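Local coordinates for protein laminin subunit ALPHA-1 (PDB 2JD4) that forms the C-terminal LG4-5 domain pair of a basement membrane laminin, binds metal ions, and probably takes part in anchoring laminin to cell surfaces, at residues S39-R44 with I172-Q177; F83-G88 with T110-R115; G235-I240 with I248-V253; G327-H332 with S339-F344. The protein carries 4 engineered substitutions. All blocks are in the same frame, centred on the assembly; numbering follows the deposited sequence.

Interaction 1 of 4, residues S39-R44 with I172-Q177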
loop_
_atom_site.group_PDB
_atom_site.type_symbol
_atom_site.label_atom_id
_atom_site.label_comp_id
_atom_site.label_asym_id
_atom_site.label_seq_id
_atom_site.Cartn_x
_atom_site.Cartn_y
_atom_site.Cartn_z
ATOM N N SER A 39 24.301 -19.740 10.187
ATOM C CA SER A 39 24.369 -18.672 11.165
ATOM C C SER A 39 24.173 -19.116 12.609
ATOM O O SER A 39 23.302 -19.926 12.907
ATOM C CB SER A 39 23.333 -17.593 10.828
ATOM O OG SER A 39 23.601 -16.999 9.567
ATOM N N ASP A 40 25.015 -18.594 13.495
ATOM C CA ASP A 40 24.898 -18.856 14.926
ATOM C C ASP A 40 24.630 -17.458 15.475
ATOM O O ASP A 40 25.559 -16.690 15.699
ATOM C CB ASP A 40 26.199 -19.392 15.525
ATOM C CG ASP A 40 26.042 -19.777 16.993
ATOM O OD1 ASP A 40 25.092 -19.286 17.641
ATOM O OD2 ASP A 40 26.866 -20.562 17.502
ATOM N N VAL A 41 23.362 -17.125 15.674
ATOM C CA VAL A 41 23.003 -15.787 16.141
ATOM C C VAL A 41 22.895 -15.604 17.651
ATOM O O VAL A 41 22.551 -14.517 18.120
ATOM C CB VAL A 41 21.671 -15.340 15.509
ATOM C CG1 VAL A 41 21.750 -15.469 13.988
ATOM C CG2 VAL A 41 20.530 -16.179 16.052
ATOM N N ARG A 42 23.184 -16.656 18.410
ATOM C CA ARG A 42 23.097 -16.585 19.868
ATOM C C ARG A 42 23.831 -15.393 20.483
ATOM O O ARG A 42 23.284 -14.684 21.331
ATOM C CB ARG A 42 23.624 -17.884 20.486
ATOM C CG ARG A 42 22.715 -19.091 20.258
ATOM C CD ARG A 42 23.351 -20.358 20.797
ATOM N NE ARG A 42 24.546 -20.725 20.041
ATOM C CZ ARG A 42 25.316 -21.769 20.326
ATOM N NH1 ARG A 42 25.018 -22.551 21.355
ATOM N NH2 ARG A 42 26.380 -22.036 19.581
ATOM N N LYS A 43 25.063 -15.163 20.049
ATOM C CA LYS A 43 25.857 -14.065 20.586
ATOM C C LYS A 43 26.083 -12.940 19.589
ATOM O O LYS A 43 26.704 -11.931 19.915
ATOM C CB LYS A 43 27.214 -14.594 21.065
ATOM C CG LYS A 43 27.164 -15.387 22.364
ATOM C CD LYS A 43 26.852 -14.473 23.545
ATOM C CE LYS A 43 26.838 -15.241 24.860
ATOM N NZ LYS A 43 28.155 -15.867 25.147
ATOM N N ARG A 44 25.577 -13.102 18.373
ATOM C CA ARG A 44 25.771 -12.074 17.362
ATOM C C ARG A 44 24.770 -12.175 16.220
ATOM O O ARG A 44 24.573 -13.246 15.645
ATOM C CB ARG A 44 27.200 -12.163 16.813
ATOM C CG ARG A 44 27.524 -11.188 15.692
ATOM C CD ARG A 44 29.015 -11.197 15.386
ATOM N NE ARG A 44 29.495 -12.510 14.962
ATOM C CZ ARG A 44 29.226 -13.061 13.782
ATOM N NH1 ARG A 44 28.475 -12.411 12.903
ATOM N NH2 ARG A 44 29.710 -14.260 13.479
ATOM N N ILE A 172 20.058 -9.906 0.945
ATOM C CA ILE A 172 20.179 -9.776 2.393
ATOM C C ILE A 172 21.231 -10.743 2.930
ATOM O O ILE A 172 21.325 -11.896 2.493
ATOM C CB ILE A 172 18.814 -10.023 3.093
ATOM C CG1 ILE A 172 18.992 -10.015 4.615
ATOM C CG2 ILE A 172 18.204 -11.329 2.606
ATOM C CD1 ILE A 172 17.688 -10.190 5.401
ATOM N N MET A 173 22.037 -10.252 3.865
ATOM C CA MET A 173 23.096 -11.043 4.474
ATOM C C MET A 173 22.897 -11.157 5.980
ATOM O O MET A 173 22.453 -10.211 6.627
ATOM C CB MET A 173 24.448 -10.378 4.243
ATOM C CG MET A 173 24.870 -10.235 2.806
ATOM S SD MET A 173 26.415 -9.310 2.757
ATOM C CE MET A 173 27.380 -10.207 3.977
ATOM N N VAL A 174 23.236 -12.318 6.530
ATOM C CA VAL A 174 23.141 -12.553 7.966
ATOM C C VAL A 174 24.515 -13.076 8.393
ATOM O O VAL A 174 24.987 -14.082 7.864
ATOM C CB VAL A 174 22.059 -13.595 8.308
ATOM C CG1 VAL A 174 22.099 -13.910 9.794
ATOM C CG2 VAL A 174 20.677 -13.059 7.941
ATOM N N ASN A 175 25.165 -12.376 9.323
ATOM C CA ASN A 175 26.495 -12.766 9.788
ATOM C C ASN A 175 27.465 -13.092 8.641
ATOM O O ASN A 175 28.123 -14.140 8.636
ATOM C CB ASN A 175 26.394 -13.956 10.761
ATOM C CG ASN A 175 25.725 -13.576 12.076
ATOM O OD1 ASN A 175 25.149 -12.492 12.194
ATOM N ND2 ASN A 175 25.788 -14.470 13.067
ATOM N N GLY A 176 27.537 -12.190 7.665
ATOM C CA GLY A 176 28.447 -12.368 6.545
ATOM C C GLY A 176 28.038 -13.296 5.415
ATOM O O GLY A 176 28.748 -13.390 4.407
ATOM N N GLN A 177 26.912 -13.984 5.566
ATOM C CA GLN A 177 26.438 -14.905 4.532
ATOM C C GLN A 177 25.240 -14.351 3.776
ATOM O O GLN A 177 24.286 -13.868 4.379
ATOM C CB GLN A 177 26.037 -16.250 5.143
ATOM C CG GLN A 177 25.111 -17.072 4.240
ATOM C CD GLN A 177 24.325 -18.131 4.995
ATOM O OE1 GLN A 177 23.870 -17.900 6.116
ATOM N NE2 GLN A 177 24.146 -19.291 4.375
HETATM O O HOH W 1 22.271 -18.718 8.161
HETATM O O HOH W 2 27.853 -16.929 12.774
#

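Interaction 2 of 4, residues F83-G88 with T110-R115. With MG (magnesium ion), chain C.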
loop_
_atom_site.group_PDB
_atom_site.type_symbol
_atom_site.label_atom_id
_atom_site.label_comp_id
_atom_site.label_asym_id
_atom_site.label_seq_id
_atom_site.Cartn_x
_atom_site.Cartn_y
_atom_site.Cartn_z
ATOM N N PHE A 83 14.971 -1.008 15.462
ATOM C CA PHE A 83 15.538 -2.350 15.617
ATOM C C PHE A 83 15.435 -2.760 17.082
ATOM O O PHE A 83 15.936 -2.053 17.957
ATOM C CB PHE A 83 17.017 -2.332 15.170
ATOM C CG PHE A 83 17.809 -3.567 15.546
ATOM C CD1 PHE A 83 17.309 -4.847 15.309
ATOM C CD2 PHE A 83 19.092 -3.443 16.087
ATOM C CE1 PHE A 83 18.081 -5.993 15.604
ATOM C CE2 PHE A 83 19.863 -4.573 16.382
ATOM C CZ PHE A 83 19.359 -5.850 16.140
ATOM N N MET A 84 14.786 -3.888 17.355
ATOM C CA MET A 84 14.666 -4.349 18.737
ATOM C C MET A 84 14.701 -5.870 18.865
ATOM O O MET A 84 14.322 -6.606 17.947
ATOM C CB MET A 84 13.378 -3.806 19.375
ATOM C CG MET A 84 12.095 -4.491 18.936
ATOM S SD MET A 84 10.650 -3.866 19.856
ATOM C CE MET A 84 10.363 -2.309 19.016
ATOM N N PHE A 85 15.162 -6.335 20.019
ATOM C CA PHE A 85 15.255 -7.766 20.293
ATOM C C PHE A 85 15.158 -8.010 21.794
ATOM O O PHE A 85 15.351 -7.092 22.590
ATOM C CB PHE A 85 16.583 -8.322 19.756
ATOM C CG PHE A 85 17.802 -7.628 20.308
ATOM C CD1 PHE A 85 18.355 -8.018 21.525
ATOM C CD2 PHE A 85 18.380 -6.568 19.622
ATOM C CE1 PHE A 85 19.475 -7.355 22.051
ATOM C CE2 PHE A 85 19.497 -5.900 20.137
ATOM C CZ PHE A 85 20.041 -6.297 21.356
ATOM N N ASP A 86 14.851 -9.246 22.168
ATOM C CA ASP A 86 14.741 -9.636 23.574
ATOM C C ASP A 86 15.447 -10.981 23.690
ATOM O O ASP A 86 15.078 -11.937 23.006
ATOM C CB ASP A 86 13.270 -9.802 23.975
ATOM C CG ASP A 86 13.067 -9.849 25.488
ATOM O OD1 ASP A 86 13.914 -10.434 26.196
ATOM O OD2 ASP A 86 12.043 -9.313 25.966
ATOM N N LEU A 87 16.456 -11.052 24.551
ATOM C CA LEU A 87 17.214 -12.282 24.740
ATOM C C LEU A 87 16.565 -13.233 25.747
ATOM O O LEU A 87 17.127 -14.283 26.068
ATOM C CB LEU A 87 18.639 -11.952 25.194
ATOM C CG LEU A 87 19.401 -10.910 24.369
ATOM C CD1 LEU A 87 20.803 -10.747 24.935
ATOM C CD2 LEU A 87 19.477 -11.341 22.902
ATOM N N GLY A 88 15.389 -12.868 26.247
ATOM C CA GLY A 88 14.707 -13.731 27.200
ATOM C C GLY A 88 14.385 -13.104 28.547
ATOM O O GLY A 88 13.573 -13.643 29.305
ATOM N N THR A 110 21.710 -3.848 10.799
ATOM C CA THR A 110 21.295 -3.903 12.195
ATOM C C THR A 110 22.277 -4.849 12.867
ATOM O O THR A 110 22.545 -5.940 12.360
ATOM C CB THR A 110 19.846 -4.429 12.371
ATOM O OG1 THR A 110 19.746 -5.774 11.888
ATOM C CG2 THR A 110 18.864 -3.543 11.611
ATOM N N GLU A 111 22.816 -4.435 14.007
ATOM C CA GLU A 111 23.800 -5.259 14.684
ATOM C C GLU A 111 23.683 -5.425 16.181
ATOM O O GLU A 111 23.677 -4.454 16.927
ATOM C CB GLU A 111 25.205 -4.738 14.393
ATOM C CG GLU A 111 25.760 -5.110 13.045
ATOM C CD GLU A 111 27.196 -4.661 12.890
ATOM O OE1 GLU A 111 27.429 -3.620 12.238
ATOM O OE2 GLU A 111 28.088 -5.343 13.440
ATOM N N TYR A 112 23.597 -6.682 16.595
ATOM C CA TYR A 112 23.569 -7.059 17.996
ATOM C C TYR A 112 24.861 -7.857 18.136
ATOM O O TYR A 112 25.035 -8.878 17.473
ATOM C CB TYR A 112 22.381 -7.966 18.307
ATOM C CG TYR A 112 22.662 -8.985 19.402
ATOM C CD1 TYR A 112 23.157 -8.591 20.649
ATOM C CD2 TYR A 112 22.443 -10.346 19.184
ATOM C CE1 TYR A 112 23.435 -9.537 21.652
ATOM C CE2 TYR A 112 22.714 -11.298 20.177
ATOM C CZ TYR A 112 23.210 -10.887 21.406
ATOM O OH TYR A 112 23.485 -11.828 22.378
ATOM N N ILE A 113 25.782 -7.385 18.963
ATOM C CA ILE A 113 27.025 -8.115 19.146
ATOM C C ILE A 113 27.557 -7.924 20.564
ATOM O O ILE A 113 27.772 -6.800 21.019
ATOM C CB ILE A 113 28.080 -7.694 18.094
ATOM C CG1 ILE A 113 29.311 -8.595 18.207
ATOM C CG2 ILE A 113 28.447 -6.232 18.262
ATOM C CD1 ILE A 113 30.303 -8.414 17.083
ATOM N N LYS A 114 27.727 -9.041 21.262
ATOM C CA LYS A 114 28.215 -9.050 22.638
ATOM C C LYS A 114 27.201 -8.426 23.598
ATOM O O LYS A 114 26.161 -9.021 23.894
ATOM C CB LYS A 114 29.556 -8.311 22.734
ATOM C CG LYS A 114 30.694 -8.918 21.915
ATOM C CD LYS A 114 31.090 -10.319 22.378
ATOM C CE LYS A 114 30.111 -11.390 21.900
ATOM N NZ LYS A 114 30.552 -12.779 22.241
ATOM N N ARG A 115 27.506 -7.229 24.082
ATOM C CA ARG A 115 26.622 -6.532 25.011
ATOM C C ARG A 115 26.171 -5.188 24.450
ATOM O O ARG A 115 25.666 -4.340 25.184
ATOM C CB ARG A 115 27.338 -6.317 26.347
ATOM C CG ARG A 115 27.500 -7.574 27.190
ATOM C CD ARG A 115 26.237 -7.867 27.990
ATOM N NE ARG A 115 25.393 -8.893 27.385
ATOM C CZ ARG A 115 24.195 -9.236 27.849
ATOM N NH1 ARG A 115 23.699 -8.628 28.922
ATOM N NH2 ARG A 115 23.499 -10.197 27.253
HETATM MG MG MG C . 17.785 -16.301 25.232
HETATM O O HOH W 3 15.944 -17.249 26.323
HETATM O O HOH W 4 19.163 -16.524 26.988
#

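Interaction 3 of 4, residues G235-I240 with I248-V253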
loop_
_atom_site.group_PDB
_atom_site.type_symbol
_atom_site.label_atom_id
_atom_site.label_comp_id
_atom_site.label_asym_id
_atom_site.label_seq_id
_atom_site.Cartn_x
_atom_site.Cartn_y
_atom_site.Cartn_z
ATOM N N GLY A 235 -12.607 4.799 -17.174
ATOM C CA GLY A 235 -12.238 3.954 -16.059
ATOM C C GLY A 235 -12.967 4.284 -14.777
ATOM O O GLY A 235 -13.069 5.449 -14.391
ATOM N N VAL A 236 -13.485 3.248 -14.128
ATOM C CA VAL A 236 -14.189 3.405 -12.868
ATOM C C VAL A 236 -13.161 3.659 -11.769
ATOM O O VAL A 236 -12.122 3.011 -11.730
ATOM C CB VAL A 236 -14.980 2.127 -12.510
ATOM C CG1 VAL A 236 -15.562 2.258 -11.107
ATOM C CG2 VAL A 236 -16.086 1.886 -13.545
ATOM N N LEU A 237 -13.453 4.598 -10.876
ATOM C CA LEU A 237 -12.540 4.902 -9.779
ATOM C C LEU A 237 -13.038 4.323 -8.456
ATOM O O LEU A 237 -12.301 3.612 -7.765
ATOM C CB LEU A 237 -12.357 6.420 -9.646
ATOM C CG LEU A 237 -11.607 7.111 -10.797
ATOM C CD1 LEU A 237 -11.714 8.631 -10.659
ATOM C CD2 LEU A 237 -10.138 6.671 -10.784
ATOM N N LEU A 238 -14.291 4.608 -8.107
ATOM C CA LEU A 238 -14.834 4.114 -6.853
ATOM C C LEU A 238 -16.356 3.994 -6.846
ATOM O O LEU A 238 -17.058 4.780 -7.488
ATOM C CB LEU A 238 -14.367 5.025 -5.709
ATOM C CG LEU A 238 -14.720 4.713 -4.250
ATOM C CD1 LEU A 238 -13.619 5.258 -3.341
ATOM C CD2 LEU A 238 -16.086 5.308 -3.893
ATOM N N GLY A 239 -16.848 2.989 -6.120
ATOM C CA GLY A 239 -18.276 2.764 -6.002
ATOM C C GLY A 239 -18.660 2.060 -4.709
ATOM O O GLY A 239 -17.989 1.120 -4.264
ATOM N N ILE A 240 -19.732 2.537 -4.083
ATOM C CA ILE A 240 -20.253 1.936 -2.855
ATOM C C ILE A 240 -21.756 1.860 -3.096
ATOM O O ILE A 240 -22.425 2.893 -3.175
ATOM C CB ILE A 240 -19.980 2.821 -1.620
ATOM C CG1 ILE A 240 -18.478 3.112 -1.510
ATOM C CG2 ILE A 240 -20.457 2.108 -0.356
ATOM C CD1 ILE A 240 -18.123 4.051 -0.369
ATOM N N ILE A 248 -23.366 5.562 -4.304
ATOM C CA ILE A 248 -22.540 6.672 -4.781
ATOM C C ILE A 248 -21.470 6.106 -5.715
ATOM O O ILE A 248 -21.072 4.949 -5.575
ATOM C CB ILE A 248 -21.834 7.434 -3.630
ATOM C CG1 ILE A 248 -20.770 6.552 -2.974
ATOM C CG2 ILE A 248 -22.862 7.876 -2.592
ATOM C CD1 ILE A 248 -19.875 7.315 -2.012
ATOM N N GLY A 249 -21.014 6.913 -6.668
ATOM C CA GLY A 249 -20.000 6.453 -7.604
ATOM C C GLY A 249 -19.124 7.564 -8.154
ATOM O O GLY A 249 -19.561 8.708 -8.267
ATOM N N LEU A 250 -17.880 7.217 -8.486
ATOM C CA LEU A 250 -16.909 8.155 -9.045
ATOM C C LEU A 250 -16.283 7.427 -10.238
ATOM O O LEU A 250 -15.770 6.315 -10.089
ATOM C CB LEU A 250 -15.836 8.476 -8.002
ATOM C CG LEU A 250 -15.078 9.800 -8.098
ATOM C CD1 LEU A 250 -16.044 10.958 -7.888
ATOM C CD2 LEU A 250 -13.979 9.839 -7.034
ATOM N N GLU A 251 -16.327 8.042 -11.415
ATOM C CA GLU A 251 -15.789 7.410 -12.616
ATOM C C GLU A 251 -15.333 8.403 -13.676
ATOM O O GLU A 251 -15.731 9.571 -13.672
ATOM C CB GLU A 251 -16.851 6.486 -13.231
ATOM C CG GLU A 251 -18.251 7.091 -13.227
ATOM C CD GLU A 251 -19.296 6.265 -13.979
ATOM O OE1 GLU A 251 -19.165 5.025 -14.073
ATOM O OE2 GLU A 251 -20.276 6.870 -14.464
ATOM N N ILE A 252 -14.482 7.920 -14.578
ATOM C CA ILE A 252 -13.968 8.717 -15.685
ATOM C C ILE A 252 -14.612 8.147 -16.949
ATOM O O ILE A 252 -14.416 6.980 -17.271
ATOM C CB ILE A 252 -12.424 8.590 -15.816
ATOM C CG1 ILE A 252 -11.740 9.089 -14.538
ATOM C CG2 ILE A 252 -11.940 9.386 -17.010
ATOM C CD1 ILE A 252 -10.220 9.015 -14.588
ATOM N N VAL A 253 -15.393 8.965 -17.645
ATOM C CA VAL A 253 -16.058 8.534 -18.873
ATOM C C VAL A 253 -15.797 9.556 -19.978
ATOM O O VAL A 253 -16.207 10.712 -19.877
ATOM C CB VAL A 253 -17.587 8.397 -18.661
ATOM C CG1 VAL A 253 -18.271 8.017 -19.969
ATOM C CG2 VAL A 253 -17.867 7.345 -17.595
#

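Interaction 4 of 4, residues G327-H332 with S339-F344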
loop_
_atom_site.group_PDB
_atom_site.type_symbol
_atom_site.label_atom_id
_atom_site.label_comp_id
_atom_site.label_asym_id
_atom_site.label_seq_id
_atom_site.Cartn_x
_atom_site.Cartn_y
_atom_site.Cartn_z
ATOM N N GLY A 327 -11.423 1.041 -8.562
ATOM C CA GLY A 327 -10.887 0.736 -9.881
ATOM C C GLY A 327 -11.728 -0.144 -10.791
ATOM O O GLY A 327 -11.300 -0.460 -11.909
ATOM N N GLY A 328 -12.913 -0.539 -10.331
ATOM C CA GLY A 328 -13.782 -1.393 -11.134
ATOM C C GLY A 328 -14.650 -2.290 -10.268
ATOM O O GLY A 328 -14.739 -2.084 -9.058
ATOM N N TYR A 329 -15.292 -3.285 -10.874
ATOM C CA TYR A 329 -16.147 -4.207 -10.130
ATOM C C TYR A 329 -16.620 -5.359 -11.013
ATOM O O TYR A 329 -16.831 -5.181 -12.217
ATOM C CB TYR A 329 -17.355 -3.455 -9.537
ATOM C CG TYR A 329 -18.251 -2.761 -10.546
ATOM C CD1 TYR A 329 -19.459 -3.334 -10.943
ATOM C CD2 TYR A 329 -17.895 -1.532 -11.096
ATOM C CE1 TYR A 329 -20.292 -2.698 -11.865
ATOM C CE2 TYR A 329 -18.721 -0.885 -12.020
ATOM C CZ TYR A 329 -19.915 -1.473 -12.399
ATOM O OH TYR A 329 -20.733 -0.840 -13.314
ATOM N N PRO A 330 -16.790 -6.560 -10.424
ATOM C CA PRO A 330 -17.238 -7.738 -11.172
ATOM C C PRO A 330 -18.713 -7.643 -11.563
ATOM O O PRO A 330 -19.486 -6.949 -10.904
ATOM C CB PRO A 330 -16.941 -8.886 -10.211
ATOM C CG PRO A 330 -17.164 -8.263 -8.881
ATOM C CD PRO A 330 -16.507 -6.909 -9.020
ATOM N N ALA A 331 -19.082 -8.341 -12.637
ATOM C CA ALA A 331 -20.446 -8.336 -13.178
ATOM C C ALA A 331 -21.580 -8.696 -12.220
ATOM O O ALA A 331 -22.694 -8.185 -12.361
ATOM C CB ALA A 331 -20.512 -9.249 -14.402
ATOM N N HIS A 332 -21.314 -9.569 -11.252
ATOM C CA HIS A 332 -22.359 -9.969 -10.317
ATOM C C HIS A 332 -22.627 -8.942 -9.211
ATOM O O HIS A 332 -23.565 -9.099 -8.429
ATOM C CB HIS A 332 -22.025 -11.327 -9.689
ATOM C CG HIS A 332 -20.777 -11.329 -8.863
ATOM N ND1 HIS A 332 -19.516 -11.402 -9.417
ATOM C CD2 HIS A 332 -20.597 -11.263 -7.523
ATOM C CE1 HIS A 332 -18.614 -11.383 -8.450
ATOM N NE2 HIS A 332 -19.244 -11.298 -7.292
ATOM N N SER A 339 -22.279 4.453 -14.185
ATOM C CA SER A 339 -22.789 4.153 -15.521
ATOM C C SER A 339 -21.813 3.245 -16.270
ATOM O O SER A 339 -22.212 2.448 -17.129
ATOM C CB SER A 339 -23.022 5.447 -16.320
ATOM O OG SER A 339 -21.818 6.165 -16.532
ATOM N N SER A 340 -20.533 3.354 -15.930
ATOM C CA SER A 340 -19.501 2.554 -16.575
ATOM C C SER A 340 -19.169 1.277 -15.820
ATOM O O SER A 340 -19.419 1.161 -14.618
ATOM C CB SER A 340 -18.215 3.370 -16.747
ATOM O OG SER A 340 -17.176 2.550 -17.263
ATOM N N ARG A 341 -18.571 0.342 -16.548
ATOM C CA ARG A 341 -18.176 -0.961 -16.032
ATOM C C ARG A 341 -16.694 -1.220 -16.365
ATOM O O ARG A 341 -16.136 -2.263 -16.014
ATOM C CB ARG A 341 -19.070 -2.014 -16.693
ATOM C CG ARG A 341 -19.028 -3.396 -16.110
ATOM C CD ARG A 341 -20.069 -4.280 -16.799
ATOM N NE ARG A 341 -21.447 -3.899 -16.483
ATOM C CZ ARG A 341 -22.093 -4.255 -15.373
ATOM N NH1 ARG A 341 -21.488 -4.999 -14.459
ATOM N NH2 ARG A 341 -23.351 -3.884 -15.180
ATOM N N ALA A 342 -16.064 -0.259 -17.036
ATOM C CA ALA A 342 -14.667 -0.375 -17.455
ATOM C C ALA A 342 -13.664 -0.226 -16.309
ATOM O O ALA A 342 -13.711 0.753 -15.574
ATOM C CB ALA A 342 -14.373 0.663 -18.538
ATOM N N SER A 343 -12.758 -1.192 -16.167
ATOM C CA SER A 343 -11.745 -1.146 -15.106
ATOM C C SER A 343 -10.694 -0.063 -15.387
ATOM O O SER A 343 -10.234 0.091 -16.518
ATOM C CB SER A 343 -11.042 -2.507 -14.968
ATOM O OG SER A 343 -11.903 -3.510 -14.441
ATOM N N PHE A 344 -10.326 0.683 -14.348
ATOM C CA PHE A 344 -9.325 1.748 -14.441
ATOM C C PHE A 344 -7.936 1.188 -14.779
ATOM O O PHE A 344 -7.600 0.058 -14.413
ATOM C CB PHE A 344 -9.253 2.487 -13.092
ATOM C CG PHE A 344 -8.244 3.614 -13.040
ATOM C CD1 PHE A 344 -8.482 4.817 -13.696
ATOM C CD2 PHE A 344 -7.090 3.493 -12.268
ATOM C CE1 PHE A 344 -7.595 5.885 -13.577
ATOM C CE2 PHE A 344 -6.191 4.557 -12.141
ATOM C CZ PHE A 344 -6.449 5.757 -12.798
HETATM O O HOH W 5 -8.728 -1.367 -12.369
HETATM O O HOH W 6 -14.622 -3.354 -13.854
HETATM O O HOH W 7 -23.222 -5.328 -12.205
#

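Interaction 1 of 4, residues S39-R44 with I172-Q177
A hydrogen bond from a side-chain amide to a backbone carbonyl joins Asn-175 to Arg-44 at one end of the first laminin G beta-sandwich, while Ser-39 meets Val-174 and, through a water, Gln-177. The loop that runs from strand 31-35 into strand 44-53 here meets the type I' beta turn from Val-174 to Gln-177 at the end of strand 167-174. Asn-175 is central: its ND2 donates to Arg-44 O over 3.1 Å with an N-H...O angle of 163°; the oxygen lies in the amide plane, whereas the donor stands above the carbonyl plane of Arg-44. The other end of the amide, OD1, accepts from the backbone N of Gln-46, and with both ends held the rotation of the group is fixed. The Arg-44 chain, bent at chi3 (60°), and Asn-175 slide past each other in opposite directions, with Asn-175 ND2 over one face of the guanidinium and the two planes 41° apart; Arg-44 NH1 comes within 3.1 Å of Asn-175 CG without a hydrogen bond to the amide. Deeper in, Ser-39 OG rests 3.4 Å from Val-174 CG1. A water beside this hydroxyl, 2.6 Å from Ser-39 OG, donates to Gln-177 OE1 at 2.7 Å.

Interaction 2 of 4, residues F83-G88 with T110-R115
Thr-110 lies over the Phe-83 ring where strands 80-86 and 106-113 face each other across the interior of the first laminin G sandwich. The short strand segments are 8.4 Å apart at closest and 31° from parallel, too far for backbone pairing, and the gap is bridged mainly by side chains. Phe-83 reaches across with CG anti to the backbone N. Its CB is near Thr-110 CG2; from CG outward the ring slides under Thr-110 CB, which sits 3.7 Å from the ring centroid and 4° off the normal, a CH-pi contact. CE2 comes to 3.8 Å from Glu-111 N, and the tip, CZ, has Tyr-112 CB near the plane of the ring, at its edge. Phe-85 and Tyr-112 cross at about a right angle as side chains: Tyr-112 CB and CG lie over one face of the Phe-85 ring, CG offset toward its rim, and the ring planes, inclined at 38°, form neither a stack nor an edge-to-face pair. Next along, Leu-87 comes from the opposite direction and sets both methyls against the phenol end of Tyr-112, CD2 by CZ and CD1 by OH; Leu-87 CD1 also touches Arg-115 NH2 at 3.6 Å. The polar ends are satisfied elsewhere: Tyr-112 OH by Arg-42 O and Arg-115 NH2 by Ala-135 O. While its side chain points inward, Leu-87 O binds magnesium at 2.3 Å, in a site completed by Asp-70, Thr-137, Asp-139 and two waters. Strand 80-86 runs between strands 71-77 and 91-95 in one sheet, and strand 106-113 between 44-53 and 116-121 in the other.

Interaction 3 of 4, residues G235-I240 with I248-V253
Leu-237 and Leu-238 both turn their N-H groups to Leu-250 O, making a classic beta bulge in the antiparallel hairpin of strands 235-241 and 247-253. The two bonds are equal in length, each 3.0 Å from Leu-250 O, but the one from Leu-237 N is the more bent, 149° against 172° for Leu-238 N. On either side of the bulge the pairing is regular: Gly-235 with Ile-252 and Ile-240 with Ile-248 are hydrogen-bonded pairs. The tightly packed face carries Leu-238, Ile-240, Ile-248, Leu-250 and Ile-252. Ile-240 and Ile-248 lie side by side and point the same way, Ile-240 CB 4.0 Å from Ile-248 CG1, and strand 222-230 packs against this face. The extra residue, Leu-237, crosses Ile-252 obliquely, with CD1 3.9 Å from Ile-252 CG1. The other face is sparser across the hairpin. Gly-239 and Gly-249 meet there without side chains, their CA atoms 4.4 Å apart, and Val-236 CG2 only approaches Glu-251 OE1 to 4.4 Å. The carboxylate of Glu-251, although buried, is satisfied from outside the hairpin, OE1 by Ser-340 N and OE2 by Ser-339 OG and His-260 NE2. One face thus coheres through hydrocarbon; on the other, three donors gathered on one carboxylate would probably stabilise its negative charge and tie the loop containing Ser-339 and Ser-340 to the sheet.

Interaction 4 of 4, residues G327-H332 with S339-F344
The long loop between strands 322-326 and 347-353 of the second laminin G domain folds back on itself here, its two limbs cross-linked by a backbone bond at one end and a tyrosine at the other. At the base of the loop, Phe-344 N donates to Gly-327 O over 2.9 Å, and Ser-343 CA adds a CA-H...O contact to the same oxygen at 3.3 Å. Gly-328 runs beside Ser-343, its CA 4.4 Å from Ser-343 OG, with backbone angles that call for glycine. Tyr-329 makes the second link. With its ring carbon CG set between the backbone N and the carbonyl carbon (chi1 59°), the ring swings across to the other limb, and its OH donates to Ser-340 O at 2.7 Å. That oxygen lies at the edge of the ring, in its plane, while the hydroxyl stands above the carbonyl plane of Ser-340. Arg-341 crosses the tyrosine at about a right angle, the guanidinium inclined at 54° to the ring and Tyr-329 OH lying over the centre of one of its faces. Arg-341 NH1 reaches 3.7 Å from Tyr-329 CE1. The approaching limb is shaped by an ST turn, in which Ser-340 OG accepts from Ala-342 N, and Ser-343 OG is bonded to Gly-207 O beyond the loop. Two waters bridge the limbs further: one takes the N-H of Tyr-329 and donates to Arg-341 O and Ser-343 OG, and another, 2.9 Å from Arg-341 NH1, donates to Ala-331 O.

How the interactions relate
The four contacts form two pairs, one in each laminin G domain. Interactions 1 and 2 have centres about 12 Å apart and meet where Tyr-112 OH approaches Arg-42 O; interaction 2 is nested within the chain loop closed by interaction 1. Interaction 2 supplies a ligand to the first magnesium, while the Val-41 side chain of interaction 1 is about 10 Å from the same ion. Interactions 3 and 4, centres about 8 Å apart, join through Leu-237 O to Gly-327 N at 2.8 Å and through the Glu-251 carboxylate, and Val-236 O packs 3.2 Å from Phe-344 CB. Centres of the two pairs are 49 to 50 Å apart, on opposite sides of the chain's centre.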